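Local coordinates for protein probable amidase (Thermus thermophilus, PDB 2DC0) that is a probable amidase of the amidase signature family, an alpha/beta protein built round one large mixed beta sheet flanked by helices, at residues Asp74-Lys79 and Val191-Ala196; Pro90-Pro95 and Gly195-Ser200; Arg102-Ala107 and Glu221-Glu226; Met117-Leu122 and Gly307-Val312. One frame throughout, in Å; residues are numbered along the deposited sequence.

Contact 1. Residues Asp74-Lys79 and Val191-Ala196; sequences DLFPVK and VSLEGA
Leu75 opens the contact by resting its carbonyl O against Ala196 CA, while its CD1 methyl approaches Ala196 CB at 4.1 Å. Its first torsion (56°) sets CG between the backbone N and the carbonyl carbon, and the same CD1 then sits over the centre of the Phe76 ring, 3.5 Å above the plane. Phe76 follows with CG beside its backbone N, and the CD1-CE1-CZ side of its ring does the touching: CD1 meets Ala196 CB at 3.5 Å, and CE1 meets Leu193 CD2 at 3.9 Å. Alanine suits position 196 because its short side chain lets the ring atoms CD1 and CE1 come close, whereas the branched Leu193 fills in farther along. Pro77 turns its ring onto segment 191-196, with CD only 2.9 Å from Gly195 O, a tight approach that buries this carbonyl oxygen without a hydrogen-bonding partner. Across from it, Leu193 to Ala196 form a type II beta turn, closed by Ala196 N to Leu193 O at 3.2 Å. Gly195, at phi 83°, has no CB to press on the preceding carbonyl O, which suits this position of the turn. Beyond this loop-to-loop packing, Phe76 reaches Leu164 and Thr166 of strand 163-166, Ala206 of strand 206-210 and Val101 of helix 99-106, so the ring is packed between the sheet and the helix.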
loop_
_atom_site.group_PDB
_atom_site.type_symbol
_atom_site.label_atom_id
_atom_site.label_comp_id
_atom_site.label_asym_id
_atom_site.label_seq_id
_atom_site.Cartn_x
_atom_site.Cartn_y
_atom_site.Cartn_z
ATOM N N ASP A 74 -12.321 -17.430 -18.559
ATOM C CA ASP A 74 -12.961 -16.669 -19.634
ATOM C C ASP A 74 -13.089 -15.149 -19.550
ATOM O O ASP A 74 -14.077 -14.589 -20.027
ATOM C CB ASP A 74 -14.337 -17.267 -19.973
ATOM C CG ASP A 74 -14.777 -16.939 -21.395
ATOM O OD1 ASP A 74 -13.892 -16.837 -22.274
ATOM O OD2 ASP A 74 -15.996 -16.800 -21.647
ATOM N N LEU A 75 -12.103 -14.480 -18.960
ATOM C CA LEU A 75 -12.104 -13.019 -18.916
ATOM C C LEU A 75 -10.829 -12.541 -19.603
ATOM O O LEU A 75 -10.635 -11.344 -19.816
ATOM C CB LEU A 75 -12.180 -12.490 -17.476
ATOM C CG LEU A 75 -11.155 -12.904 -16.412
ATOM C CD1 LEU A 75 -9.805 -12.254 -16.668
ATOM C CD2 LEU A 75 -11.695 -12.470 -15.049
ATOM N N PHE A 76 -9.966 -13.500 -19.941
ATOM C CA PHE A 76 -8.703 -13.250 -20.635
ATOM C C PHE A 76 -8.911 -13.590 -22.118
ATOM O O PHE A 76 -9.238 -14.728 -22.462
ATOM C CB PHE A 76 -7.588 -14.170 -20.117
ATOM C CG PHE A 76 -7.047 -13.807 -18.760
ATOM C CD1 PHE A 76 -6.219 -12.699 -18.592
ATOM C CD2 PHE A 76 -7.322 -14.610 -17.654
ATOM C CE1 PHE A 76 -5.667 -12.400 -17.339
ATOM C CE2 PHE A 76 -6.777 -14.324 -16.399
ATOM C CZ PHE A 76 -5.949 -13.217 -16.239
ATOM N N PRO A 77 -8.742 -12.611 -23.013
ATOM C CA PRO A 77 -8.930 -12.935 -24.430
ATOM C C PRO A 77 -7.854 -13.915 -24.907
ATOM O O PRO A 77 -6.688 -13.810 -24.527
ATOM C CB PRO A 77 -8.818 -11.573 -25.106
ATOM C CG PRO A 77 -9.409 -10.658 -24.067
ATOM C CD PRO A 77 -8.744 -11.153 -22.806
ATOM N N VAL A 78 -8.259 -14.883 -25.720
ATOM C CA VAL A 78 -7.329 -15.867 -26.261
ATOM C C VAL A 78 -7.588 -15.921 -27.764
ATOM O O VAL A 78 -8.739 -15.948 -28.196
ATOM C CB VAL A 78 -7.566 -17.274 -25.640
ATOM C CG1 VAL A 78 -6.718 -18.315 -26.351
ATOM C CG2 VAL A 78 -7.230 -17.253 -24.155
ATOM N N LYS A 79 -6.524 -15.923 -28.558
ATOM C CA LYS A 79 -6.672 -15.965 -30.008
ATOM C C LYS A 79 -7.499 -17.161 -30.459
ATOM O O LYS A 79 -7.281 -18.287 -30.002
ATOM C CB LYS A 79 -5.304 -16.028 -30.692
ATOM C CG LYS A 79 -4.433 -14.801 -30.499
ATOM C CD LYS A 79 -3.177 -14.908 -31.351
ATOM C CE LYS A 79 -2.366 -13.622 -31.302
ATOM N NZ LYS A 79 -1.185 -13.673 -32.213
ATOM N N VAL A 191 2.014 -9.951 -12.391
ATOM C CA VAL A 191 1.555 -10.569 -13.633
ATOM C C VAL A 191 0.614 -9.560 -14.285
ATOM O O VAL A 191 -0.354 -9.113 -13.670
ATOM C CB VAL A 191 0.804 -11.897 -13.373
ATOM C CG1 VAL A 191 0.282 -12.468 -14.688
ATOM C CG2 VAL A 191 1.743 -12.900 -12.714
ATOM N N SER A 192 0.909 -9.193 -15.527
ATOM C CA SER A 192 0.102 -8.207 -16.233
ATOM C C SER A 192 -1.348 -8.589 -16.461
ATOM O O SER A 192 -1.660 -9.717 -16.844
ATOM C CB SER A 192 0.732 -7.868 -17.585
ATOM O OG SER A 192 -0.106 -6.988 -18.306
ATOM N N LEU A 193 -2.232 -7.628 -16.223
ATOM C CA LEU A 193 -3.655 -7.821 -16.438
ATOM C C LEU A 193 -4.090 -7.024 -17.665
ATOM O O LEU A 193 -5.280 -6.779 -17.877
ATOM C CB LEU A 193 -4.446 -7.381 -15.202
ATOM C CG LEU A 193 -4.568 -8.466 -14.126
ATOM C CD1 LEU A 193 -5.114 -7.874 -12.837
ATOM C CD2 LEU A 193 -5.480 -9.580 -14.637
ATOM N N GLU A 194 -3.113 -6.613 -18.469
ATOM C CA GLU A 194 -3.384 -5.851 -19.688
ATOM C C GLU A 194 -4.166 -6.718 -20.684
ATOM O O GLU A 194 -3.826 -7.880 -20.911
ATOM C CB GLU A 194 -2.061 -5.400 -20.327
ATOM C CG GLU A 194 -2.213 -4.600 -21.615
ATOM C CD GLU A 194 -0.877 -4.353 -22.309
ATOM O OE1 GLU A 194 0.087 -3.933 -21.632
ATOM O OE2 GLU A 194 -0.789 -4.569 -23.533
ATOM N N GLY A 195 -5.223 -6.150 -21.261
ATOM C CA GLY A 195 -6.024 -6.872 -22.232
ATOM C C GLY A 195 -7.081 -7.781 -21.634
ATOM O O GLY A 195 -7.864 -8.390 -22.359
ATOM N N ALA A 196 -7.104 -7.879 -20.309
ATOM C CA ALA A 196 -8.078 -8.714 -19.623
ATOM C C ALA A 196 -9.225 -7.863 -19.092
ATOM O O ALA A 196 -9.044 -6.684 -18.773
ATOM C CB ALA A 196 -7.413 -9.453 -18.469
#

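Contact 2. Residues Pro90-Pro95 and Gly195-Ser200; sequences PLPPLP and GALPLS
Pro95 presses its ring onto Gly195, with CG 3.4 Å from Gly195 CA, closer than carbon atoms usually pack. The absence of a side chain on Gly195 is what lets the ring come so near. Next to it Leu94 lays its CD2 methyl along the backbone of segment 195-200, 3.7 Å from Gly195 O and 3.9 Å from Leu197 N. Its CG stands beside its own backbone N (chi1 -67°), which sends the branch across to the backbone on both sides of Ala196. Packing is easier around Leu197, where the segments meet by methyl and methylene groups. Leu94 CD1 is 4.2 Å from Leu197 CB, and the two side chains pass at a slant. Leu197, with CG anti to its backbone N (chi1 174°), extends its two methyls to separate partners: CD1 to Pro92 CD at 3.8 Å and CD2 to Leu91 CD2 at 4.2 Å. Pro92 and Leu197 lie nearly at right angles. The segment 90-95 is four prolines and two leucines, and its prolines have polyproline II-like backbone angles. Such a stiff, extended strip can cover the loop that follows strand 182-185 without any hydrogen bond passing between the segments. The close Pro95-Gly195 approach lies at the solvent side, Pro95 being exposed, while the looser methyl contacts from partly exposed Leu91, Pro92 and Leu94 gather round buried Leu197. Leu197 itself is tied inward by a backbone bond to Leu75, and Pro92 and Pro198 both lean on Ile296 of helix 281-296.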
loop_
_atom_site.group_PDB
_atom_site.type_symbol
_atom_site.label_atom_id
_atom_site.label_comp_id
_atom_site.label_asym_id
_atom_site.label_seq_id
_atom_site.Cartn_x
_atom_site.Cartn_y
_atom_site.Cartn_z
ATOM N N PRO A 90 -23.315 -7.085 -22.705
ATOM C CA PRO A 90 -22.205 -6.689 -23.572
ATOM C C PRO A 90 -20.992 -6.336 -22.709
ATOM O O PRO A 90 -21.141 -5.875 -21.574
ATOM C CB PRO A 90 -22.766 -5.479 -24.321
ATOM C CG PRO A 90 -23.723 -4.885 -23.325
ATOM C CD PRO A 90 -24.422 -6.116 -22.788
ATOM N N LEU A 91 -19.795 -6.562 -23.237
ATOM C CA LEU A 91 -18.577 -6.262 -22.494
ATOM C C LEU A 91 -17.822 -5.085 -23.106
ATOM O O LEU A 91 -17.985 -4.779 -24.291
ATOM C CB LEU A 91 -17.661 -7.494 -22.475
ATOM C CG LEU A 91 -18.246 -8.766 -21.846
ATOM C CD1 LEU A 91 -17.263 -9.914 -22.001
ATOM C CD2 LEU A 91 -18.560 -8.514 -20.376
ATOM N N PRO A 92 -16.991 -4.402 -22.303
ATOM C CA PRO A 92 -16.224 -3.266 -22.823
ATOM C C PRO A 92 -15.280 -3.812 -23.887
ATOM O O PRO A 92 -15.065 -5.017 -23.962
ATOM C CB PRO A 92 -15.464 -2.764 -21.596
ATOM C CG PRO A 92 -16.351 -3.157 -20.458
ATOM C CD PRO A 92 -16.795 -4.546 -20.852
ATOM N N PRO A 93 -14.698 -2.932 -24.714
ATOM C CA PRO A 93 -13.775 -3.367 -25.766
ATOM C C PRO A 93 -12.513 -4.026 -25.210
ATOM O O PRO A 93 -11.889 -3.523 -24.275
ATOM C CB PRO A 93 -13.475 -2.068 -26.513
ATOM C CG PRO A 93 -13.566 -1.041 -25.430
ATOM C CD PRO A 93 -14.802 -1.462 -24.682
ATOM N N LEU A 94 -12.147 -5.162 -25.789
ATOM C CA LEU A 94 -10.961 -5.889 -25.363
ATOM C C LEU A 94 -10.143 -6.301 -26.573
ATOM O O LEU A 94 -10.679 -6.472 -27.664
ATOM C CB LEU A 94 -11.362 -7.141 -24.582
ATOM C CG LEU A 94 -12.044 -6.909 -23.232
ATOM C CD1 LEU A 94 -12.674 -8.204 -22.748
ATOM C CD2 LEU A 94 -11.023 -6.392 -22.226
ATOM N N PRO A 95 -8.826 -6.460 -26.396
ATOM C CA PRO A 95 -7.969 -6.863 -27.511
ATOM C C PRO A 95 -8.171 -8.345 -27.828
ATOM O O PRO A 95 -8.874 -9.057 -27.103
ATOM C CB PRO A 95 -6.567 -6.554 -26.992
ATOM C CG PRO A 95 -6.708 -6.820 -25.521
ATOM C CD PRO A 95 -8.022 -6.152 -25.201
ATOM N N GLY A 195 -5.223 -6.150 -21.261
ATOM C CA GLY A 195 -6.024 -6.872 -22.232
ATOM C C GLY A 195 -7.081 -7.781 -21.634
ATOM O O GLY A 195 -7.864 -8.390 -22.359
ATOM N N ALA A 196 -7.104 -7.879 -20.309
ATOM C CA ALA A 196 -8.078 -8.714 -19.623
ATOM C C ALA A 196 -9.225 -7.863 -19.092
ATOM O O ALA A 196 -9.044 -6.684 -18.773
ATOM C CB ALA A 196 -7.413 -9.453 -18.469
ATOM N N LEU A 197 -10.407 -8.460 -18.999
ATOM C CA LEU A 197 -11.564 -7.745 -18.485
ATOM C C LEU A 197 -11.317 -7.446 -17.013
ATOM O O LEU A 197 -11.114 -8.353 -16.216
ATOM C CB LEU A 197 -12.828 -8.591 -18.612
ATOM C CG LEU A 197 -14.057 -7.971 -17.951
ATOM C CD1 LEU A 197 -14.499 -6.733 -18.737
ATOM C CD2 LEU A 197 -15.179 -8.989 -17.903
ATOM N N PRO A 198 -11.322 -6.166 -16.634
ATOM C CA PRO A 198 -11.090 -5.848 -15.223
ATOM C C PRO A 198 -12.353 -5.899 -14.354
ATOM O O PRO A 198 -13.479 -5.879 -14.859
ATOM C CB PRO A 198 -10.484 -4.448 -15.285
ATOM C CG PRO A 198 -11.179 -3.834 -16.473
ATOM C CD PRO A 198 -11.225 -4.965 -17.486
ATOM N N LEU A 199 -12.157 -6.011 -13.044
ATOM C CA LEU A 199 -13.271 -5.990 -12.106
ATOM C C LEU A 199 -12.958 -4.742 -11.287
ATOM O O LEU A 199 -13.671 -3.743 -11.346
ATOM C CB LEU A 199 -13.273 -7.225 -11.206
ATOM C CG LEU A 199 -14.371 -7.257 -10.131
ATOM C CD1 LEU A 199 -15.754 -7.212 -10.770
ATOM C CD2 LEU A 199 -14.216 -8.527 -9.296
ATOM N N SER A 200 -11.866 -4.817 -10.538
ATOM C CA SER A 200 -11.378 -3.709 -9.734
ATOM C C SER A 200 -9.917 -3.553 -10.140
ATOM O O SER A 200 -9.068 -4.324 -9.707
ATOM C CB SER A 200 -11.468 -4.045 -8.248
ATOM O OG SER A 200 -10.788 -3.070 -7.473
#

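Contact 3. Residues Arg102-Ala107 and Glu221-Glu226; sequences RRLREA and EILAGE
Arg103 lies across the end of the opposite helix, with its guanidinium turned so that one face meets Gly225. Gly225 CA is 3.5 Å above that plane, offset toward the rim, and the flat group can settle there because no side chain stands in the way. The first two torsions (chi1 -78°, chi2 -72°) bend the arginine chain, which then runs straight on; its CD passes 3.6 Å from Ile222 O. A water completes the link: it accepts from Arg103 NH1 at 3.1 Å and donates to Ile222 O at 2.7 Å, giving this carbonyl near the helix end a second polar neighbour besides Gly225 N. On the inner side the side chains that meet are apolar. Leu104 and Leu223 slant past one another, their CD2 methyls 3.7 Å apart, and both rest on Leu164 of strand 163-166, so two branched side chains bridge the helices above the sheet. Ala107, whose short side chain fits close to Ile222, offers CB to Ile222 CG2 at 3.8 Å. Long, flexible arginine thus suits the partly exposed rim, while leucines suit the buried side. Helix 213-224 stops in a Schellman motif, in which Glu226 N bonds to Glu221 O at 3.1 Å and Gly225 N bonds weakly to Ile222 O; Gly225, at positive phi (73°), is its C-prime residue, and the guanidinium lies with one face over Gly225 at that helix end.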
loop_
_atom_site.group_PDB
_atom_site.type_symbol
_atom_site.label_atom_id
_atom_site.label_comp_id
_atom_site.label_asym_id
_atom_site.label_seq_id
_atom_site.Cartn_x
_atom_site.Cartn_y
_atom_site.Cartn_z
ATOM N N ARG A 102 -0.445 -14.088 -23.818
ATOM C CA ARG A 102 0.664 -14.013 -24.760
ATOM C C ARG A 102 1.919 -14.587 -24.104
ATOM O O ARG A 102 2.741 -15.215 -24.769
ATOM C CB ARG A 102 0.905 -12.559 -25.177
ATOM C CG ARG A 102 2.097 -12.368 -26.099
ATOM C CD ARG A 102 2.180 -10.939 -26.628
ATOM N NE ARG A 102 1.034 -10.606 -27.472
ATOM C CZ ARG A 102 -0.099 -10.059 -27.035
ATOM N NH1 ARG A 102 -0.252 -9.769 -25.749
ATOM N NH2 ARG A 102 -1.087 -9.805 -27.887
ATOM N N ARG A 103 2.063 -14.367 -22.799
ATOM C CA ARG A 103 3.212 -14.889 -22.067
ATOM C C ARG A 103 3.194 -16.411 -22.142
ATOM O O ARG A 103 4.218 -17.043 -22.386
ATOM C CB ARG A 103 3.161 -14.455 -20.598
ATOM C CG ARG A 103 3.604 -13.018 -20.334
ATOM C CD ARG A 103 5.109 -12.878 -20.492
ATOM N NE ARG A 103 5.580 -11.515 -20.246
ATOM C CZ ARG A 103 6.853 -11.143 -20.340
ATOM N NH1 ARG A 103 7.780 -12.033 -20.669
ATOM N NH2 ARG A 103 7.204 -9.885 -20.111
ATOM N N LEU A 104 2.017 -16.996 -21.939
ATOM C CA LEU A 104 1.876 -18.442 -21.977
ATOM C C LEU A 104 2.056 -18.978 -23.393
ATOM O O LEU A 104 2.790 -19.943 -23.609
ATOM C CB LEU A 104 0.504 -18.859 -21.441
ATOM C CG LEU A 104 0.187 -18.540 -19.972
ATOM C CD1 LEU A 104 -1.252 -18.923 -19.688
ATOM C CD2 LEU A 104 1.133 -19.291 -19.039
ATOM N N ARG A 105 1.390 -18.349 -24.356
ATOM C CA ARG A 105 1.482 -18.788 -25.748
ATOM C C ARG A 105 2.910 -18.711 -26.287
ATOM O O ARG A 105 3.389 -19.654 -26.918
ATOM C CB ARG A 105 0.537 -17.960 -26.633
ATOM C CG ARG A 105 0.569 -18.326 -28.124
ATOM C CD ARG A 105 -0.479 -17.538 -28.908
ATOM N NE ARG A 105 -0.217 -16.098 -28.905
ATOM C CZ ARG A 105 0.744 -15.508 -29.612
ATOM N NH1 ARG A 105 1.540 -16.232 -30.387
ATOM N NH2 ARG A 105 0.914 -14.193 -29.543
ATOM N N GLU A 106 3.597 -17.600 -26.042
ATOM C CA GLU A 106 4.964 -17.481 -26.540
ATOM C C GLU A 106 5.895 -18.473 -25.847
ATOM O O GLU A 106 6.981 -18.767 -26.349
ATOM C CB GLU A 106 5.481 -16.052 -26.367
ATOM C CG GLU A 106 4.647 -15.026 -27.117
ATOM C CD GLU A 106 5.339 -13.685 -27.229
ATOM O OE1 GLU A 106 5.953 -13.249 -26.237
ATOM O OE2 GLU A 106 5.258 -13.066 -28.304
ATOM N N ALA A 107 5.473 -18.989 -24.695
ATOM C CA ALA A 107 6.282 -19.969 -23.984
ATOM C C ALA A 107 6.063 -21.344 -24.619
ATOM O O ALA A 107 6.752 -22.305 -24.285
ATOM C CB ALA A 107 5.905 -20.000 -22.501
ATOM N N GLU A 221 6.756 -17.461 -12.808
ATOM C CA GLU A 221 7.941 -16.846 -13.404
ATOM C C GLU A 221 7.657 -16.541 -14.874
ATOM O O GLU A 221 7.995 -15.465 -15.373
ATOM C CB GLU A 221 9.153 -17.772 -13.311
ATOM C CG GLU A 221 9.684 -17.986 -11.904
ATOM C CD GLU A 221 10.998 -18.747 -11.908
ATOM O OE1 GLU A 221 11.069 -19.797 -12.583
ATOM O OE2 GLU A 221 11.950 -18.310 -11.228
ATOM N N ILE A 222 7.027 -17.490 -15.561
ATOM C CA ILE A 222 6.695 -17.317 -16.968
ATOM C C ILE A 222 5.660 -16.212 -17.144
ATOM O O ILE A 222 5.776 -15.381 -18.042
ATOM C CB ILE A 222 6.136 -18.629 -17.582
ATOM C CG1 ILE A 222 7.179 -19.745 -17.477
ATOM C CG2 ILE A 222 5.724 -18.400 -19.026
ATOM C CD1 ILE A 222 8.546 -19.509 -18.173
ATOM N N LEU A 223 4.651 -16.196 -16.280
ATOM C CA LEU A 223 3.598 -15.185 -16.353
ATOM C C LEU A 223 4.109 -13.789 -16.045
ATOM O O LEU A 223 3.652 -12.809 -16.630
ATOM C CB LEU A 223 2.471 -15.532 -15.380
ATOM C CG LEU A 223 1.591 -16.713 -15.795
ATOM C CD1 LEU A 223 0.734 -17.159 -14.614
ATOM C CD2 LEU A 223 0.718 -16.299 -16.973
ATOM N N ALA A 224 5.056 -13.703 -15.120
ATOM C CA ALA A 224 5.629 -12.424 -14.723
ATOM C C ALA A 224 6.760 -12.017 -15.660
ATOM O O ALA A 224 7.123 -10.848 -15.730
ATOM C CB ALA A 224 6.147 -12.515 -13.296
ATOM N N GLY A 225 7.315 -12.992 -16.371
ATOM C CA GLY A 225 8.405 -12.708 -17.284
ATOM C C GLY A 225 9.706 -12.428 -16.553
ATOM O O GLY A 225 10.555 -11.692 -17.048
ATOM N N GLU A 226 9.867 -13.006 -15.368
ATOM C CA GLU A 226 11.082 -12.800 -14.594
ATOM C C GLU A 226 11.309 -13.993 -13.682
ATOM O O GLU A 226 10.363 -14.694 -13.321
ATOM C CB GLU A 226 10.969 -11.515 -13.761
ATOM C CG GLU A 226 9.870 -11.562 -12.705
ATOM C CD GLU A 226 9.633 -10.216 -12.024
ATOM O OE1 GLU A 226 10.617 -9.583 -11.571
ATOM O OE2 GLU A 226 8.458 -9.799 -11.925
HETATM O O HOH W 1 7.586 -15.047 -20.038
#

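Contact 4. Residues Met117-Leu122 and Gly307-Val312; sequences MHEIAL and GFSPQV
Glu119 has CG anti to its backbone N (chi1 180°) and an extended chain, a reach that carries its carboxylate to Ser309. Oxygen OE1 takes two bonds there: Ser309 N, at 2.8 Å, comes on the syn side, tilted from the carboxylate plane, and Ser309 OG donates almost head-on to the same atom in a short bond. Serine suits this N-cap because its hydroxyl, besides donating to Glu119, accepts weakly from Val312 N. A second polar link joins His118 and Gln311: NE2 of Gln311 donates to His118 NE2 at 2.8 Å, nearly straight (172°) and in the ring plane, with ring and amide turned 38° apart. Beside these polar links lies an apolar seam. Ile120 CD1 meets Val312 CG1 at 3.5 Å, Ile120 CG2 reaches the edge of the Phe308 ring at 4.0 Å from CE1, and Val312 crosses the Glu119 chain at a slant, CG2 against its CB and CG. Thr87 and Trp130 bond to OE2 of Glu119 and probably help to fix the rotation of the carboxylate. The contact joins the loop after strand 110-115 to the start of helix 310-321, where Ile120 and Leu122 also touch Leu316, while Phe308 packs against helix 298-303.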
loop_
_atom_site.group_PDB
_atom_site.type_symbol
_atom_site.label_atom_id
_atom_site.label_comp_id
_atom_site.label_asym_id
_atom_site.label_seq_id
_atom_site.Cartn_x
_atom_site.Cartn_y
_atom_site.Cartn_z
HETATM N N MSE A 117 -16.781 -19.218 -15.284
HETATM C CA MSE A 117 -16.412 -18.365 -14.131
HETATM C C MSE A 117 -17.664 -17.701 -13.599
HETATM O O MSE A 117 -18.672 -17.595 -14.300
HETATM C CB MSE A 117 -15.412 -17.303 -14.588
HETATM C CG MSE A 117 -15.862 -16.559 -15.834
HETATM SE SE MSE A 117 -14.691 -15.081 -16.246
HETATM C CE MSE A 117 -15.420 -13.751 -15.018
ATOM N N HIS A 118 -17.604 -17.288 -12.470
ATOM C CA HIS A 118 -18.734 -16.605 -11.871
ATOM C C HIS A 118 -18.908 -15.369 -12.742
ATOM O O HIS A 118 -17.916 -14.757 -13.149
ATOM C CB HIS A 118 -18.417 -16.202 -10.428
ATOM C CG HIS A 118 -19.625 -15.793 -9.645
ATOM N ND1 HIS A 118 -20.258 -16.640 -8.762
ATOM C CD2 HIS A 118 -20.355 -14.654 -9.665
ATOM C CE1 HIS A 118 -21.328 -16.041 -8.272
ATOM N NE2 HIS A 118 -21.409 -14.834 -8.804
ATOM N N GLU A 119 -20.158 -15.007 -13.027
ATOM C CA GLU A 119 -20.448 -13.864 -13.885
ATOM C C GLU A 119 -19.616 -12.613 -13.608
ATOM O O GLU A 119 -19.629 -12.074 -12.498
ATOM C CB GLU A 119 -21.941 -13.532 -13.835
ATOM C CG GLU A 119 -22.327 -12.342 -14.706
ATOM C CD GLU A 119 -23.827 -12.252 -14.943
ATOM O OE1 GLU A 119 -24.591 -12.541 -14.001
ATOM O OE2 GLU A 119 -24.231 -11.879 -16.061
ATOM N N ILE A 120 -18.931 -12.167 -14.663
ATOM C CA ILE A 120 -18.015 -11.027 -14.691
ATOM C C ILE A 120 -17.060 -10.990 -13.511
ATOM O O ILE A 120 -16.550 -9.927 -13.149
ATOM C CB ILE A 120 -18.729 -9.646 -14.803
ATOM C CG1 ILE A 120 -19.636 -9.401 -13.596
ATOM C CG2 ILE A 120 -19.490 -9.560 -16.119
ATOM C CD1 ILE A 120 -20.117 -7.961 -13.434
ATOM N N ALA A 121 -16.820 -12.163 -12.930
ATOM C CA ALA A 121 -15.912 -12.336 -11.792
ATOM C C ALA A 121 -16.420 -11.670 -10.519
ATOM O O ALA A 121 -15.677 -11.515 -9.557
ATOM C CB ALA A 121 -14.532 -11.804 -12.135
ATOM N N LEU A 122 -17.689 -11.284 -10.508
ATOM C CA LEU A 122 -18.251 -10.630 -9.337
ATOM C C LEU A 122 -19.022 -11.621 -8.476
ATOM O O LEU A 122 -20.252 -11.589 -8.414
ATOM C CB LEU A 122 -19.156 -9.477 -9.768
ATOM C CG LEU A 122 -19.700 -8.561 -8.671
ATOM C CD1 LEU A 122 -18.560 -8.075 -7.776
ATOM C CD2 LEU A 122 -20.405 -7.382 -9.321
ATOM N N GLY A 307 -28.894 -8.483 -19.048
ATOM C CA GLY A 307 -27.817 -9.368 -19.442
ATOM C C GLY A 307 -27.057 -9.870 -18.229
ATOM O O GLY A 307 -26.274 -10.813 -18.330
ATOM N N PHE A 308 -27.287 -9.230 -17.083
ATOM C CA PHE A 308 -26.638 -9.603 -15.829
ATOM C C PHE A 308 -27.624 -10.386 -14.968
ATOM O O PHE A 308 -28.825 -10.121 -15.001
ATOM C CB PHE A 308 -26.201 -8.354 -15.048
ATOM C CG PHE A 308 -25.110 -7.557 -15.709
ATOM C CD1 PHE A 308 -23.818 -8.063 -15.806
ATOM C CD2 PHE A 308 -25.373 -6.289 -16.223
ATOM C CE1 PHE A 308 -22.803 -7.316 -16.403
ATOM C CE2 PHE A 308 -24.368 -5.534 -16.822
ATOM C CZ PHE A 308 -23.078 -6.049 -16.913
ATOM N N SER A 309 -27.120 -11.345 -14.198
ATOM C CA SER A 309 -27.982 -12.131 -13.314
ATOM C C SER A 309 -28.425 -11.224 -12.165
ATOM O O SER A 309 -27.798 -10.193 -11.907
ATOM C CB SER A 309 -27.212 -13.328 -12.754
ATOM O OG SER A 309 -26.094 -12.895 -11.985
ATOM N N PRO A 310 -29.516 -11.583 -11.467
ATOM C CA PRO A 310 -29.999 -10.758 -10.350
ATOM C C PRO A 310 -28.918 -10.443 -9.306
ATOM O O PRO A 310 -28.733 -9.282 -8.932
ATOM C CB PRO A 310 -31.140 -11.592 -9.776
ATOM C CG PRO A 310 -31.700 -12.258 -11.005
ATOM C CD PRO A 310 -30.450 -12.690 -11.750
ATOM N N GLN A 311 -28.212 -11.475 -8.845
ATOM C CA GLN A 311 -27.147 -11.328 -7.845
ATOM C C GLN A 311 -26.104 -10.313 -8.304
ATOM O O GLN A 311 -25.792 -9.361 -7.591
ATOM C CB GLN A 311 -26.447 -12.674 -7.596
ATOM C CG GLN A 311 -25.426 -12.666 -6.443
ATOM C CD GLN A 311 -24.193 -13.540 -6.718
ATOM O OE1 GLN A 311 -23.676 -14.225 -5.816
ATOM N NE2 GLN A 311 -23.710 -13.507 -7.964
ATOM N N VAL A 312 -25.562 -10.525 -9.499
ATOM C CA VAL A 312 -24.556 -9.618 -10.032
ATOM C C VAL A 312 -25.119 -8.219 -10.246
ATOM O O VAL A 312 -24.467 -7.229 -9.927
ATOM C CB VAL A 312 -23.979 -10.146 -11.363
ATOM C CG1 VAL A 312 -23.171 -9.053 -12.058
ATOM C CG2 VAL A 312 -23.084 -11.348 -11.091
#

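Overall arrangement
The four first segments lie in order between strand 69-73 and helix 149-157, and their partners follow in the same order from 191 to 312, interlacing the contacts. Contacts 1 and 2 have centres about 8 Å apart and share Gly195 and Ala196, making one patch between the loops after strand 69-73 and before strand 206-210. Contact 3, its centre about 12 Å from that of contact 1, lies where helices 99-106 and 213-224 cover strand 163-166. Contact 4, its centre about 29 Å from that of contact 3, ties in helix 310-321, and Leu199 of contact 2 packs against its Ala121. Together they tie loops and helices after strands 69-73 and 110-115 to parts of the chain about 100 to 185 residues away.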